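Local coordinates for protein PHB depolymerase (Penicillium funiculosum, PDB 2D81) that hydrolyses the ester bonds of the biopolyester polyhydroxybutyrate, using a circularly permuted alpha/beta-hydrolase fold, at residues 225-230 against 304-309; 6-11 against 255-260; 50-55 against 295-300; 34-39 against 308-313. All coordinates share one frame; numbering follows the deposited sequence.

Interaction 1 of 4, residues 225-230 against 304-309; sequences VALHGC and AAIVGQ. With RB3 ((1R)-3-{[(1R)-3-methoxy-1-methyl-3-oxopropyl]oxy}-1-methyl-3-oxopropyl (3R)-3-hydroxybutanoate), chain C.
Ile306 reaches from its helix to two residues of one strand, giving a different branch to each. Its CG2 methyl meets CG1 of Val225 at 4.1 Å, while the longer arm carries CD1 to within 4.0 Å of Leu227 CD2; in both pairs the side chains meet at a slant, methyl against methyl. A chi1 of -63° puts CG1 of Ile306 anti to the carbonyl carbon and CG2 anti to the backbone N, directing one branch to each of the alternate positions 225 and 227, whose side chains fall on the same side of the strand. All three are buried, and no hydrogen bond links the segments.

Past the strand end the chain leads to the substrate pocket. His228 is held by a nearly straight bond from ND1 to Gly229 O (2.7 Å), made in the plane of its ring, and Cys230, in disulfide linkage with Cys284, places SG 3.2 Å from O1B of the bound trimer. The Ile306 contact thus packs helix 301-314 on strand 221-227 of the central sheet, where strands 13-18 and 256-260 flank that strand and Met24 and Leu28 of helix 20-31 close over Leu227.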
loop_
_atom_site.group_PDB
_atom_site.type_symbol
_atom_site.label_atom_id
_atom_site.label_comp_id
_atom_site.label_asym_id
_atom_site.label_seq_id
_atom_site.Cartn_x
_atom_site.Cartn_y
_atom_site.Cartn_z
ATOM N N VAL A 225 -6.603 2.042 2.480
ATOM C CA VAL A 225 -6.355 1.310 1.247
ATOM C C VAL A 225 -5.172 0.375 1.476
ATOM O O VAL A 225 -4.089 0.820 1.855
ATOM C CB VAL A 225 -6.022 2.282 0.093
ATOM C CG1 VAL A 225 -5.815 1.512 -1.207
ATOM C CG2 VAL A 225 -7.144 3.300 -0.063
ATOM N N ALA A 226 -5.387 -0.919 1.259
ATOM C CA ALA A 226 -4.332 -1.911 1.458
ATOM C C ALA A 226 -3.929 -2.546 0.128
ATOM O O ALA A 226 -4.768 -3.102 -0.584
ATOM C CB ALA A 226 -4.804 -2.988 2.433
ATOM N N LEU A 227 -2.643 -2.465 -0.199
ATOM C CA LEU A 227 -2.151 -2.897 -1.506
ATOM C C LEU A 227 -1.322 -4.180 -1.451
ATOM O O LEU A 227 -0.264 -4.221 -0.823
ATOM C CB LEU A 227 -1.316 -1.778 -2.137
ATOM C CG LEU A 227 -2.038 -0.449 -2.374
ATOM C CD1 LEU A 227 -1.029 0.600 -2.818
ATOM C CD2 LEU A 227 -3.132 -0.622 -3.418
ATOM N N HIS A 228 -1.804 -5.220 -2.126
ATOM C CA HIS A 228 -1.070 -6.476 -2.241
ATOM C C HIS A 228 0.244 -6.275 -3.000
ATOM O O HIS A 228 0.434 -5.261 -3.680
ATOM C CB HIS A 228 -1.941 -7.519 -2.962
ATOM C CG HIS A 228 -2.182 -7.214 -4.410
ATOM N ND1 HIS A 228 -1.227 -7.416 -5.382
ATOM C CD2 HIS A 228 -3.268 -6.714 -5.048
ATOM C CE1 HIS A 228 -1.711 -7.055 -6.557
ATOM N NE2 HIS A 228 -2.948 -6.624 -6.383
ATOM N N GLY A 229 1.153 -7.238 -2.876
ATOM C CA GLY A 229 2.416 -7.168 -3.593
ATOM C C GLY A 229 2.380 -7.991 -4.867
ATOM O O GLY A 229 1.316 -8.443 -5.282
ATOM N N CYS A 230 3.532 -8.189 -5.501
ATOM C CA CYS A 230 3.576 -9.032 -6.692
ATOM C C CYS A 230 3.150 -10.449 -6.301
ATOM O O CYS A 230 3.400 -10.889 -5.177
ATOM C CB CYS A 230 4.982 -9.106 -7.272
ATOM S SG CYS A 230 5.915 -7.577 -7.625
ATOM N N ALA A 304 -3.986 7.169 -10.181
ATOM C CA ALA A 304 -5.199 7.921 -10.488
ATOM C C ALA A 304 -6.447 7.053 -10.320
ATOM O O ALA A 304 -7.494 7.529 -9.868
ATOM C CB ALA A 304 -5.126 8.469 -11.912
ATOM N N ALA A 305 -6.331 5.780 -10.684
ATOM C CA ALA A 305 -7.439 4.838 -10.544
ATOM C C ALA A 305 -7.758 4.603 -9.071
ATOM O O ALA A 305 -8.917 4.646 -8.661
ATOM C CB ALA A 305 -7.090 3.518 -11.218
ATOM N N ILE A 306 -6.719 4.353 -8.280
ATOM C CA ILE A 306 -6.887 4.152 -6.847
ATOM C C ILE A 306 -7.464 5.396 -6.178
ATOM O O ILE A 306 -8.379 5.301 -5.361
ATOM C CB ILE A 306 -5.541 3.774 -6.188
ATOM C CG1 ILE A 306 -5.050 2.440 -6.767
ATOM C CG2 ILE A 306 -5.708 3.657 -4.670
ATOM C CD1 ILE A 306 -3.640 2.054 -6.337
ATOM N N VAL A 307 -6.939 6.565 -6.530
ATOM C CA VAL A 307 -7.464 7.814 -5.990
ATOM C C VAL A 307 -8.917 8.026 -6.409
ATOM O O VAL A 307 -9.720 8.557 -5.642
ATOM C CB VAL A 307 -6.618 9.020 -6.455
ATOM C CG1 VAL A 307 -7.286 10.326 -6.033
ATOM C CG2 VAL A 307 -5.225 8.929 -5.846
ATOM N N GLY A 308 -9.248 7.607 -7.626
ATOM C CA GLY A 308 -10.616 7.732 -8.102
ATOM C C GLY A 308 -11.562 6.865 -7.298
ATOM O O GLY A 308 -12.688 7.267 -6.995
ATOM N N GLN A 309 -11.101 5.668 -6.956
ATOM C CA GLN A 309 -11.848 4.780 -6.079
ATOM C C GLN A 309 -12.063 5.437 -4.724
ATOM O O GLN A 309 -13.168 5.426 -4.184
ATOM C CB GLN A 309 -11.090 3.460 -5.909
ATOM C CG GLN A 309 -11.048 2.606 -7.173
ATOM C CD GLN A 309 -10.181 1.376 -7.013
ATOM O OE1 GLN A 309 -9.948 0.917 -5.898
ATOM N NE2 GLN A 309 -9.707 0.827 -8.132
HETATM O O1M RB3 C . 10.132 -9.792 -5.377
HETATM C C1A RB3 C . 9.160 -9.005 -5.378
HETATM O O1A RB3 C . 8.032 -9.234 -5.867
HETATM C C2A RB3 C . 9.372 -7.640 -4.719
HETATM C C3A RB3 C . 9.079 -6.499 -5.695
HETATM C C4A RB3 C . 9.332 -5.170 -4.981
HETATM O O3A RB3 C . 9.955 -6.610 -6.828
HETATM C C1B RB3 C . 9.343 -6.270 -7.996
HETATM O O1B RB3 C . 8.358 -5.534 -7.999
HETATM C C2B RB3 C . 9.912 -6.831 -9.302
HETATM C C3B RB3 C . 9.403 -6.100 -10.549
HETATM C C4B RB3 C . 9.850 -4.637 -10.560
HETATM O O3B RB3 C . 9.936 -6.746 -11.716
HETATM C C1C RB3 C . 9.180 -7.804 -12.116
HETATM O O1C RB3 C . 8.610 -8.511 -11.286
HETATM C C2C RB3 C . 9.061 -8.110 -13.611
HETATM C C3C RB3 C . 9.596 -9.508 -13.930
HETATM C C4C RB3 C . 9.500 -9.790 -15.430
HETATM O O3C RB3 C . 10.951 -9.614 -13.489
#

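Interaction 2 of 4, residues 6-11 against 255-260; sequences FNVNPN and NMIILY
The CD1 methyl of Ile257 touches both Phe6 and Val8, which approach it from directions roughly at right angles. It lies over one face of the Phe6 ring, nearer the rim than the middle, and comes closest to CG at 3.6 Å. With the methyl 4.0 Å from the ring centroid and 26° off the normal, this is a CH-pi contact, the two side chains crossing at about a right angle. Val8 approaches the same methyl with CG2, at 3.9 Å. That branch, rather than CG1, does the touching because CG1 is anti to the backbone N (chi1 174°), with CG2 beside the nitrogen.

The intervening residue, Asn7, is the centre of an inverse gamma turn, closed by a weak bond from Val8 N to Phe6 O at 2.9 Å. Its side-chain amide bonds to Gly217 O and to the backbone N of Gln318, tying the turn to the C terminus. Phe6 is held in turn by a backbone bond to Ile313.

Strand 221-227 lies beside both segments: Cys221 bonds to the backbone of Asn7 and Asn9, and Ser222 to that of Ile257. Val8 also packs on Ile313 and Val314, so strand 8-9 lies where the beginnings of the inner strands 221-227 and 256-260 meet the end of helix 301-314.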
loop_
_atom_site.group_PDB
_atom_site.type_symbol
_atom_site.label_atom_id
_atom_site.label_comp_id
_atom_site.label_asym_id
_atom_site.label_seq_id
_atom_site.Cartn_x
_atom_site.Cartn_y
_atom_site.Cartn_z
ATOM N N PHE A 6 -19.790 5.880 0.526
ATOM C CA PHE A 6 -20.057 5.623 1.935
ATOM C C PHE A 6 -19.886 6.885 2.771
ATOM O O PHE A 6 -19.349 7.887 2.298
ATOM C CB PHE A 6 -19.126 4.527 2.462
ATOM C CG PHE A 6 -19.421 3.164 1.911
ATOM C CD1 PHE A 6 -18.834 2.734 0.726
ATOM C CD2 PHE A 6 -20.303 2.316 2.569
ATOM C CE1 PHE A 6 -19.123 1.473 0.205
ATOM C CE2 PHE A 6 -20.599 1.055 2.057
ATOM C CZ PHE A 6 -20.007 0.633 0.874
ATOM N N ASN A 7 -20.350 6.837 4.016
ATOM C CA ASN A 7 -20.188 7.968 4.913
ATOM C C ASN A 7 -18.800 7.896 5.526
ATOM O O ASN A 7 -18.625 7.473 6.672
ATOM C CB ASN A 7 -21.253 7.952 6.012
ATOM C CG ASN A 7 -21.225 9.210 6.860
ATOM O OD1 ASN A 7 -20.477 10.144 6.573
ATOM N ND2 ASN A 7 -22.047 9.243 7.903
ATOM N N VAL A 8 -17.812 8.300 4.737
ATOM C CA VAL A 8 -16.420 8.284 5.166
ATOM C C VAL A 8 -15.874 9.702 5.152
ATOM O O VAL A 8 -16.005 10.416 4.157
ATOM C CB VAL A 8 -15.564 7.408 4.227
ATOM C CG1 VAL A 8 -14.094 7.514 4.610
ATOM C CG2 VAL A 8 -16.028 5.957 4.302
ATOM N N ASN A 9 -15.263 10.113 6.257
ATOM C CA ASN A 9 -14.673 11.442 6.322
ATOM C C ASN A 9 -13.437 11.488 5.427
ATOM O O ASN A 9 -12.534 10.668 5.566
ATOM C CB ASN A 9 -14.277 11.791 7.756
ATOM C CG ASN A 9 -14.071 13.281 7.950
ATOM O OD1 ASN A 9 -13.474 13.947 7.105
ATOM N ND2 ASN A 9 -14.562 13.811 9.065
ATOM N N PRO A 10 -13.387 12.449 4.491
ATOM C CA PRO A 10 -12.240 12.572 3.586
ATOM C C PRO A 10 -10.927 12.822 4.327
ATOM O O PRO A 10 -9.848 12.623 3.771
ATOM C CB PRO A 10 -12.628 13.750 2.692
ATOM C CG PRO A 10 -14.128 13.677 2.669
ATOM C CD PRO A 10 -14.455 13.393 4.114
ATOM N N ASN A 11 -11.019 13.260 5.580
ATOM C CA ASN A 11 -9.822 13.565 6.358
ATOM C C ASN A 11 -9.327 12.356 7.150
ATOM O O ASN A 11 -8.489 12.497 8.040
ATOM C CB ASN A 11 -10.085 14.722 7.330
ATOM C CG ASN A 11 -11.086 14.361 8.415
ATOM O OD1 ASN A 11 -11.151 13.214 8.862
ATOM N ND2 ASN A 11 -11.862 15.346 8.857
ATOM N N ASN A 255 -15.008 1.103 12.836
ATOM C CA ASN A 255 -15.726 1.896 11.842
ATOM C C ASN A 255 -14.817 2.240 10.674
ATOM O O ASN A 255 -14.748 3.393 10.248
ATOM C CB ASN A 255 -16.253 3.188 12.467
ATOM C CG ASN A 255 -17.203 2.935 13.615
ATOM O OD1 ASN A 255 -18.145 2.153 13.494
ATOM N ND2 ASN A 255 -16.969 3.604 14.739
ATOM N N MET A 256 -14.115 1.236 10.167
ATOM C CA MET A 256 -13.124 1.449 9.119
ATOM C C MET A 256 -13.408 0.535 7.931
ATOM O O MET A 256 -13.603 -0.666 8.097
ATOM C CB MET A 256 -11.723 1.163 9.666
ATOM C CG MET A 256 -10.591 1.489 8.707
ATOM S SD MET A 256 -9.002 0.997 9.393
ATOM C CE MET A 256 -8.866 2.161 10.780
ATOM N N ILE A 257 -13.437 1.118 6.735
ATOM C CA ILE A 257 -13.510 0.346 5.502
ATOM C C ILE A 257 -12.087 0.096 4.996
ATOM O O ILE A 257 -11.238 0.985 5.053
ATOM C CB ILE A 257 -14.316 1.113 4.425
ATOM C CG1 ILE A 257 -15.773 1.261 4.882
ATOM C CG2 ILE A 257 -14.243 0.387 3.088
ATOM C CD1 ILE A 257 -16.636 2.092 3.935
ATOM N N ILE A 258 -11.821 -1.118 4.527
ATOM C CA ILE A 258 -10.538 -1.413 3.895
ATOM C C ILE A 258 -10.768 -1.626 2.404
ATOM O O ILE A 258 -11.502 -2.531 2.008
ATOM C CB ILE A 258 -9.885 -2.698 4.465
ATOM C CG1 ILE A 258 -9.837 -2.653 5.997
ATOM C CG2 ILE A 258 -8.480 -2.850 3.899
ATOM C CD1 ILE A 258 -8.960 -1.555 6.576
ATOM N N LEU A 259 -10.146 -0.789 1.578
ATOM C CA LEU A 259 -10.242 -0.937 0.127
ATOM C C LEU A 259 -9.063 -1.753 -0.387
ATOM O O LEU A 259 -7.911 -1.466 -0.054
ATOM C CB LEU A 259 -10.247 0.439 -0.546
ATOM C CG LEU A 259 -10.136 0.483 -2.075
ATOM C CD1 LEU A 259 -11.362 -0.173 -2.711
ATOM C CD2 LEU A 259 -10.012 1.933 -2.533
ATOM N N TYR A 260 -9.360 -2.775 -1.185
ATOM C CA TYR A 260 -8.325 -3.648 -1.742
ATOM C C TYR A 260 -8.298 -3.608 -3.269
ATOM O O TYR A 260 -8.922 -4.445 -3.924
ATOM C CB TYR A 260 -8.543 -5.111 -1.322
ATOM C CG TYR A 260 -8.464 -5.401 0.159
ATOM C CD1 TYR A 260 -9.614 -5.402 0.956
ATOM C CD2 TYR A 260 -7.245 -5.708 0.760
ATOM C CE1 TYR A 260 -9.545 -5.710 2.319
ATOM C CE2 TYR A 260 -7.166 -6.015 2.120
ATOM C CZ TYR A 260 -8.317 -6.014 2.890
ATOM O OH TYR A 260 -8.238 -6.316 4.232
#

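Interaction 3 of 4, residues 50-55 against 295-300; sequences CARNQY and ADQIGG
A salt bridge between Arg52 and Asp296 joins the two loops. NH1 of Arg52 donates to OD1 of Asp296 at 2.9 Å with an angle of 149° at the hydrogen. The carboxylate oxygen lies at the edge of the guanidinium, near its plane, and is met on its syn side; the two flat groups are turned only 28° from each other. Arg52 gets there by an arm that runs straight out from the backbone and bends at chi3 (-73°). Asp49 makes a further salt bridge, to Arg52 NE, and its OD2 lies close to OD2 of Asp296. The guanidinium thus serves two acids, which probably eases the repulsion between them.

Among the hydrogen bonds, NH1 also reaches Ser293 O. A water accepts a weak bond from Arg52 NH2 at 3.2 Å and donates to Gln297 OE1 at 2.8 Å, bridging the loops a second time.

In van der Waals contact, the amide carbon CD of Gln297 lies 3.6 Å from Arg52 NH1, the Gln297 side chain crossing that of Arg52 at about a right angle. Trp77 touches both residues, and Trp273 touches both Arg52 and Asp296.

Beyond Asp296, a type II turn runs from Gln297 to Gly300, closed by Gly300 N to Gln297 O at 2.9 Å; Gly299 follows the positive phi usual at its third position, and Gly300 is the N-cap of helix 301-314. The salt bridge joins the loop after strand 39-43, where the Cys50-Cys59 disulfide lies, to the loop leading into helix 301-314 of the alpha/beta-hydrolase fold; the Arg52 side chain is about 13 Å from the bound trimer.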
loop_
_atom_site.group_PDB
_atom_site.type_symbol
_atom_site.label_atom_id
_atom_site.label_comp_id
_atom_site.label_asym_id
_atom_site.label_seq_id
_atom_site.Cartn_x
_atom_site.Cartn_y
_atom_site.Cartn_z
ATOM N N CYS A 50 12.413 5.562 -6.483
ATOM C CA CYS A 50 13.674 4.822 -6.406
ATOM C C CYS A 50 14.188 4.412 -7.786
ATOM O O CYS A 50 15.375 4.546 -8.082
ATOM C CB CYS A 50 13.514 3.567 -5.536
ATOM S SG CYS A 50 15.122 2.856 -5.032
ATOM N N ALA A 51 13.291 3.913 -8.632
ATOM C CA ALA A 51 13.710 3.239 -9.856
ATOM C C ALA A 51 13.726 4.133 -11.090
ATOM O O ALA A 51 13.857 3.637 -12.209
ATOM C CB ALA A 51 12.816 2.025 -10.111
ATOM N N ARG A 52 13.595 5.444 -10.905
ATOM C CA ARG A 52 13.525 6.327 -12.065
ATOM C C ARG A 52 14.890 6.536 -12.710
ATOM O O ARG A 52 15.002 6.548 -13.937
ATOM C CB ARG A 52 12.919 7.687 -11.695
ATOM C CG ARG A 52 12.717 8.597 -12.909
ATOM C CD ARG A 52 12.136 9.949 -12.531
ATOM N NE ARG A 52 10.720 9.883 -12.172
ATOM C CZ ARG A 52 9.714 10.021 -13.032
ATOM N NH1 ARG A 52 8.462 9.947 -12.603
ATOM N NH2 ARG A 52 9.955 10.245 -14.319
ATOM N N ASN A 53 15.928 6.697 -11.890
ATOM C CA ASN A 53 17.251 7.030 -12.416
ATOM C C ASN A 53 18.352 6.049 -12.022
ATOM O O ASN A 53 19.537 6.312 -12.242
ATOM C CB ASN A 53 17.647 8.448 -11.991
ATOM C CG ASN A 53 16.715 9.502 -12.556
ATOM O OD1 ASN A 53 15.857 10.035 -11.853
ATOM N ND2 ASN A 53 16.872 9.799 -13.840
ATOM N N GLN A 54 17.958 4.922 -11.441
ATOM C CA GLN A 54 18.862 3.794 -11.256
ATOM C C GLN A 54 18.051 2.530 -11.504
ATOM O O GLN A 54 16.829 2.530 -11.341
ATOM C CB GLN A 54 19.438 3.802 -9.836
ATOM C CG GLN A 54 18.431 3.482 -8.744
ATOM C CD GLN A 54 18.869 3.983 -7.380
ATOM O OE1 GLN A 54 20.028 3.822 -6.985
ATOM N NE2 GLN A 54 17.939 4.590 -6.648
ATOM N N TYR A 55 18.714 1.456 -11.919
ATOM C CA TYR A 55 17.980 0.272 -12.337
ATOM C C TYR A 55 17.229 -0.315 -11.142
ATOM O O TYR A 55 17.703 -0.253 -10.008
ATOM C CB TYR A 55 18.930 -0.771 -12.931
ATOM C CG TYR A 55 18.217 -1.801 -13.775
ATOM C CD1 TYR A 55 17.537 -1.426 -14.935
ATOM C CD2 TYR A 55 18.199 -3.146 -13.406
ATOM C CE1 TYR A 55 16.859 -2.362 -15.707
ATOM C CE2 TYR A 55 17.521 -4.093 -14.174
ATOM C CZ TYR A 55 16.855 -3.692 -15.323
ATOM O OH TYR A 55 16.187 -4.620 -16.086
ATOM N N ALA A 295 4.367 7.365 -13.459
ATOM C CA ALA A 295 3.830 6.326 -12.581
ATOM C C ALA A 295 3.739 6.738 -11.111
ATOM O O ALA A 295 2.813 6.329 -10.408
ATOM C CB ALA A 295 4.667 5.051 -12.708
ATOM N N ASP A 296 4.702 7.530 -10.641
ATOM C CA ASP A 296 4.715 7.931 -9.237
ATOM C C ASP A 296 4.377 9.403 -9.021
ATOM O O ASP A 296 4.651 9.966 -7.960
ATOM C CB ASP A 296 6.072 7.591 -8.594
ATOM C CG ASP A 296 7.231 8.394 -9.169
ATOM O OD1 ASP A 296 7.087 9.029 -10.236
ATOM O OD2 ASP A 296 8.313 8.375 -8.544
ATOM N N GLN A 297 3.752 10.016 -10.023
ATOM C CA GLN A 297 3.335 11.413 -9.928
ATOM C C GLN A 297 1.822 11.518 -10.095
ATOM O O GLN A 297 1.166 10.557 -10.493
ATOM C CB GLN A 297 4.038 12.241 -11.008
ATOM C CG GLN A 297 5.564 12.170 -10.938
ATOM C CD GLN A 297 6.238 12.773 -12.158
ATOM O OE1 GLN A 297 5.897 12.441 -13.292
ATOM N NE2 GLN A 297 7.204 13.655 -11.931
ATOM N N ILE A 298 1.269 12.682 -9.780
ATOM C CA ILE A 298 -0.148 12.920 -10.018
ATOM C C ILE A 298 -0.460 12.567 -11.473
ATOM O O ILE A 298 0.260 12.970 -12.384
ATOM C CB ILE A 298 -0.508 14.402 -9.733
ATOM C CG1 ILE A 298 -0.295 14.701 -8.243
ATOM C CG2 ILE A 298 -1.960 14.681 -10.128
ATOM C CD1 ILE A 298 -0.297 16.195 -7.882
ATOM N N GLY A 299 -1.518 11.788 -11.684
ATOM C CA GLY A 299 -1.857 11.368 -13.034
ATOM C C GLY A 299 -1.309 10.012 -13.455
ATOM O O GLY A 299 -1.717 9.476 -14.487
ATOM N N GLY A 300 -0.383 9.454 -12.676
ATOM C CA GLY A 300 0.034 8.083 -12.919
ATOM C C GLY A 300 -1.207 7.219 -13.020
ATOM O O GLY A 300 -2.089 7.309 -12.165
HETATM O O HOH W 1 7.629 12.160 -15.442
#

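Interaction 4 of 4, residues 34-39 against 308-313; sequences DVFNVG and GQVKQI
CG2 of Val310 approaches the far end of the Phe36 ring obliquely from the helix, 4.3 Å from CZ. One face of the same ring carries CG1 of its own neighbour, Val35, 4.0 Å above the plane and displaced toward the rim. The Val310 CG1 branch meets Val35 instead, CG1 to CG1 at 4.0 Å, with the two valines slanted across each other. Having CG1 anti to the backbone N in both residues (chi1 176° in Val35 and 169° in Val310) brings these methyls together and sends each CG2 to another partner.

Residues 34-38 belong to the loop between helix 20-31 and strand 39-43, which here packs against helix 301-314 in the alpha/beta-hydrolase fold. Val310 and Phe36 both continue inward to the central sheet, touching Val13 of strand 13-18 and Val225 of strand 221-227.

At the outer margin, the Lys311 chain bends at chi2 (-83°) and passes across Val35 at about a right angle, placing NZ 4.0 Å from CG2 of that valine. NZ of Lys311 stays 5.1 Å from OD2 of Asp34, too far for a salt bridge, though the opposite charges may attract weakly. Within the loop, Asn37 ND2 bonds back to Asp34 O at 3.2 Å and also reaches Pro10 O.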
loop_
_atom_site.group_PDB
_atom_site.type_symbol
_atom_site.label_atom_id
_atom_site.label_comp_id
_atom_site.label_asym_id
_atom_site.label_seq_id
_atom_site.Cartn_x
_atom_site.Cartn_y
_atom_site.Cartn_z
ATOM N N ASP A 34 -2.249 14.848 -0.078
ATOM C CA ASP A 34 -3.468 15.575 0.260
ATOM C C ASP A 34 -4.676 14.648 0.388
ATOM O O ASP A 34 -5.589 14.909 1.174
ATOM C CB ASP A 34 -3.752 16.654 -0.794
ATOM C CG ASP A 34 -3.939 16.075 -2.186
ATOM O OD1 ASP A 34 -3.063 15.311 -2.636
ATOM O OD2 ASP A 34 -4.961 16.386 -2.837
ATOM N N VAL A 35 -4.676 13.568 -0.385
ATOM C CA VAL A 35 -5.761 12.592 -0.355
ATOM C C VAL A 35 -5.563 11.634 0.814
ATOM O O VAL A 35 -6.500 11.345 1.562
ATOM C CB VAL A 35 -5.810 11.775 -1.665
ATOM C CG1 VAL A 35 -6.877 10.690 -1.573
ATOM C CG2 VAL A 35 -6.104 12.699 -2.838
ATOM N N PHE A 36 -4.337 11.145 0.968
ATOM C CA PHE A 36 -4.016 10.247 2.070
ATOM C C PHE A 36 -3.495 11.053 3.251
ATOM O O PHE A 36 -2.312 11.021 3.589
ATOM C CB PHE A 36 -3.007 9.197 1.590
ATOM C CG PHE A 36 -3.516 8.387 0.429
ATOM C CD1 PHE A 36 -3.295 8.804 -0.881
ATOM C CD2 PHE A 36 -4.309 7.263 0.649
ATOM C CE1 PHE A 36 -3.862 8.121 -1.958
ATOM C CE2 PHE A 36 -4.882 6.570 -0.421
ATOM C CZ PHE A 36 -4.659 7.002 -1.727
ATOM N N ASN A 37 -4.414 11.778 3.881
ATOM C CA ASN A 37 -4.047 12.871 4.770
ATOM C C ASN A 37 -3.768 12.476 6.214
ATOM O O ASN A 37 -3.254 13.284 6.985
ATOM C CB ASN A 37 -5.124 13.957 4.727
ATOM C CG ASN A 37 -6.518 13.389 4.607
ATOM O OD1 ASN A 37 -6.915 12.519 5.381
ATOM N ND2 ASN A 37 -7.276 13.880 3.630
ATOM N N VAL A 38 -4.092 11.242 6.589
ATOM C CA VAL A 38 -3.715 10.765 7.915
ATOM C C VAL A 38 -2.282 10.235 7.881
ATOM O O VAL A 38 -1.487 10.498 8.783
ATOM C CB VAL A 38 -4.655 9.645 8.411
ATOM C CG1 VAL A 38 -4.288 9.258 9.833
ATOM C CG2 VAL A 38 -6.097 10.114 8.356
ATOM N N GLY A 39 -1.953 9.493 6.830
ATOM C CA GLY A 39 -0.606 8.973 6.692
ATOM C C GLY A 39 -0.586 7.702 5.870
ATOM O O GLY A 39 -1.557 7.388 5.184
ATOM N N GLY A 308 -9.248 7.607 -7.626
ATOM C CA GLY A 308 -10.616 7.732 -8.102
ATOM C C GLY A 308 -11.562 6.865 -7.298
ATOM O O GLY A 308 -12.688 7.267 -6.995
ATOM N N GLN A 309 -11.101 5.668 -6.956
ATOM C CA GLN A 309 -11.848 4.780 -6.079
ATOM C C GLN A 309 -12.063 5.437 -4.724
ATOM O O GLN A 309 -13.168 5.426 -4.184
ATOM C CB GLN A 309 -11.090 3.460 -5.909
ATOM C CG GLN A 309 -11.048 2.606 -7.173
ATOM C CD GLN A 309 -10.181 1.376 -7.013
ATOM O OE1 GLN A 309 -9.948 0.917 -5.898
ATOM N NE2 GLN A 309 -9.707 0.827 -8.132
ATOM N N VAL A 310 -11.001 6.018 -4.178
ATOM C CA VAL A 310 -11.084 6.671 -2.880
ATOM C C VAL A 310 -12.077 7.827 -2.915
ATOM O O VAL A 310 -12.906 7.972 -2.015
ATOM C CB VAL A 310 -9.704 7.204 -2.442
ATOM C CG1 VAL A 310 -9.850 8.108 -1.231
ATOM C CG2 VAL A 310 -8.785 6.037 -2.123
ATOM N N LYS A 311 -11.987 8.650 -3.955
ATOM C CA LYS A 311 -12.851 9.821 -4.075
ATOM C C LYS A 311 -14.319 9.407 -4.083
ATOM O O LYS A 311 -15.169 10.089 -3.508
ATOM C CB LYS A 311 -12.535 10.582 -5.364
ATOM C CG LYS A 311 -11.109 11.101 -5.478
ATOM C CD LYS A 311 -10.915 12.427 -4.765
ATOM C CE LYS A 311 -9.535 12.996 -5.065
ATOM N NZ LYS A 311 -9.336 14.359 -4.499
ATOM N N GLN A 312 -14.612 8.289 -4.742
ATOM C CA GLN A 312 -15.979 7.784 -4.815
ATOM C C GLN A 312 -16.470 7.357 -3.436
ATOM O O GLN A 312 -17.571 7.717 -3.018
ATOM C CB GLN A 312 -16.050 6.605 -5.788
ATOM C CG GLN A 312 -17.385 5.853 -5.810
ATOM C CD GLN A 312 -18.578 6.746 -6.108
ATOM O OE1 GLN A 312 -18.429 7.861 -6.610
ATOM N NE2 GLN A 312 -19.773 6.251 -5.808
ATOM N N ILE A 313 -15.644 6.599 -2.724
ATOM C CA ILE A 313 -16.024 6.104 -1.407
ATOM C C ILE A 313 -16.288 7.234 -0.414
ATOM O O ILE A 313 -17.232 7.161 0.369
ATOM C CB ILE A 313 -14.940 5.166 -0.839
ATOM C CG1 ILE A 313 -14.904 3.872 -1.661
ATOM C CG2 ILE A 313 -15.213 4.870 0.633
ATOM C CD1 ILE A 313 -13.722 2.972 -1.365
#

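From the N terminus, segment 6-11 packs against 255-260 (interaction 2), closing a loop of over 240 residues between the short first strand and an inner strand of the central sheet. Segment 34-39 follows and closes on helix 301-314 (interaction 4); interaction 3, from 50-55 to the loop leading into that helix, is nested inside it. Interaction 1 joins strand 221-227 to the same helix and shares Gly308 and Gln309 of it with interaction 4. Interaction 2 crosses the other three, and interactions 1 and 3 cross each other. Interactions 1, 2 and 4 adjoin around helix 301-314, whereas interaction 3 lies about 28 Å from interaction 2, centre to centre, across the molecule.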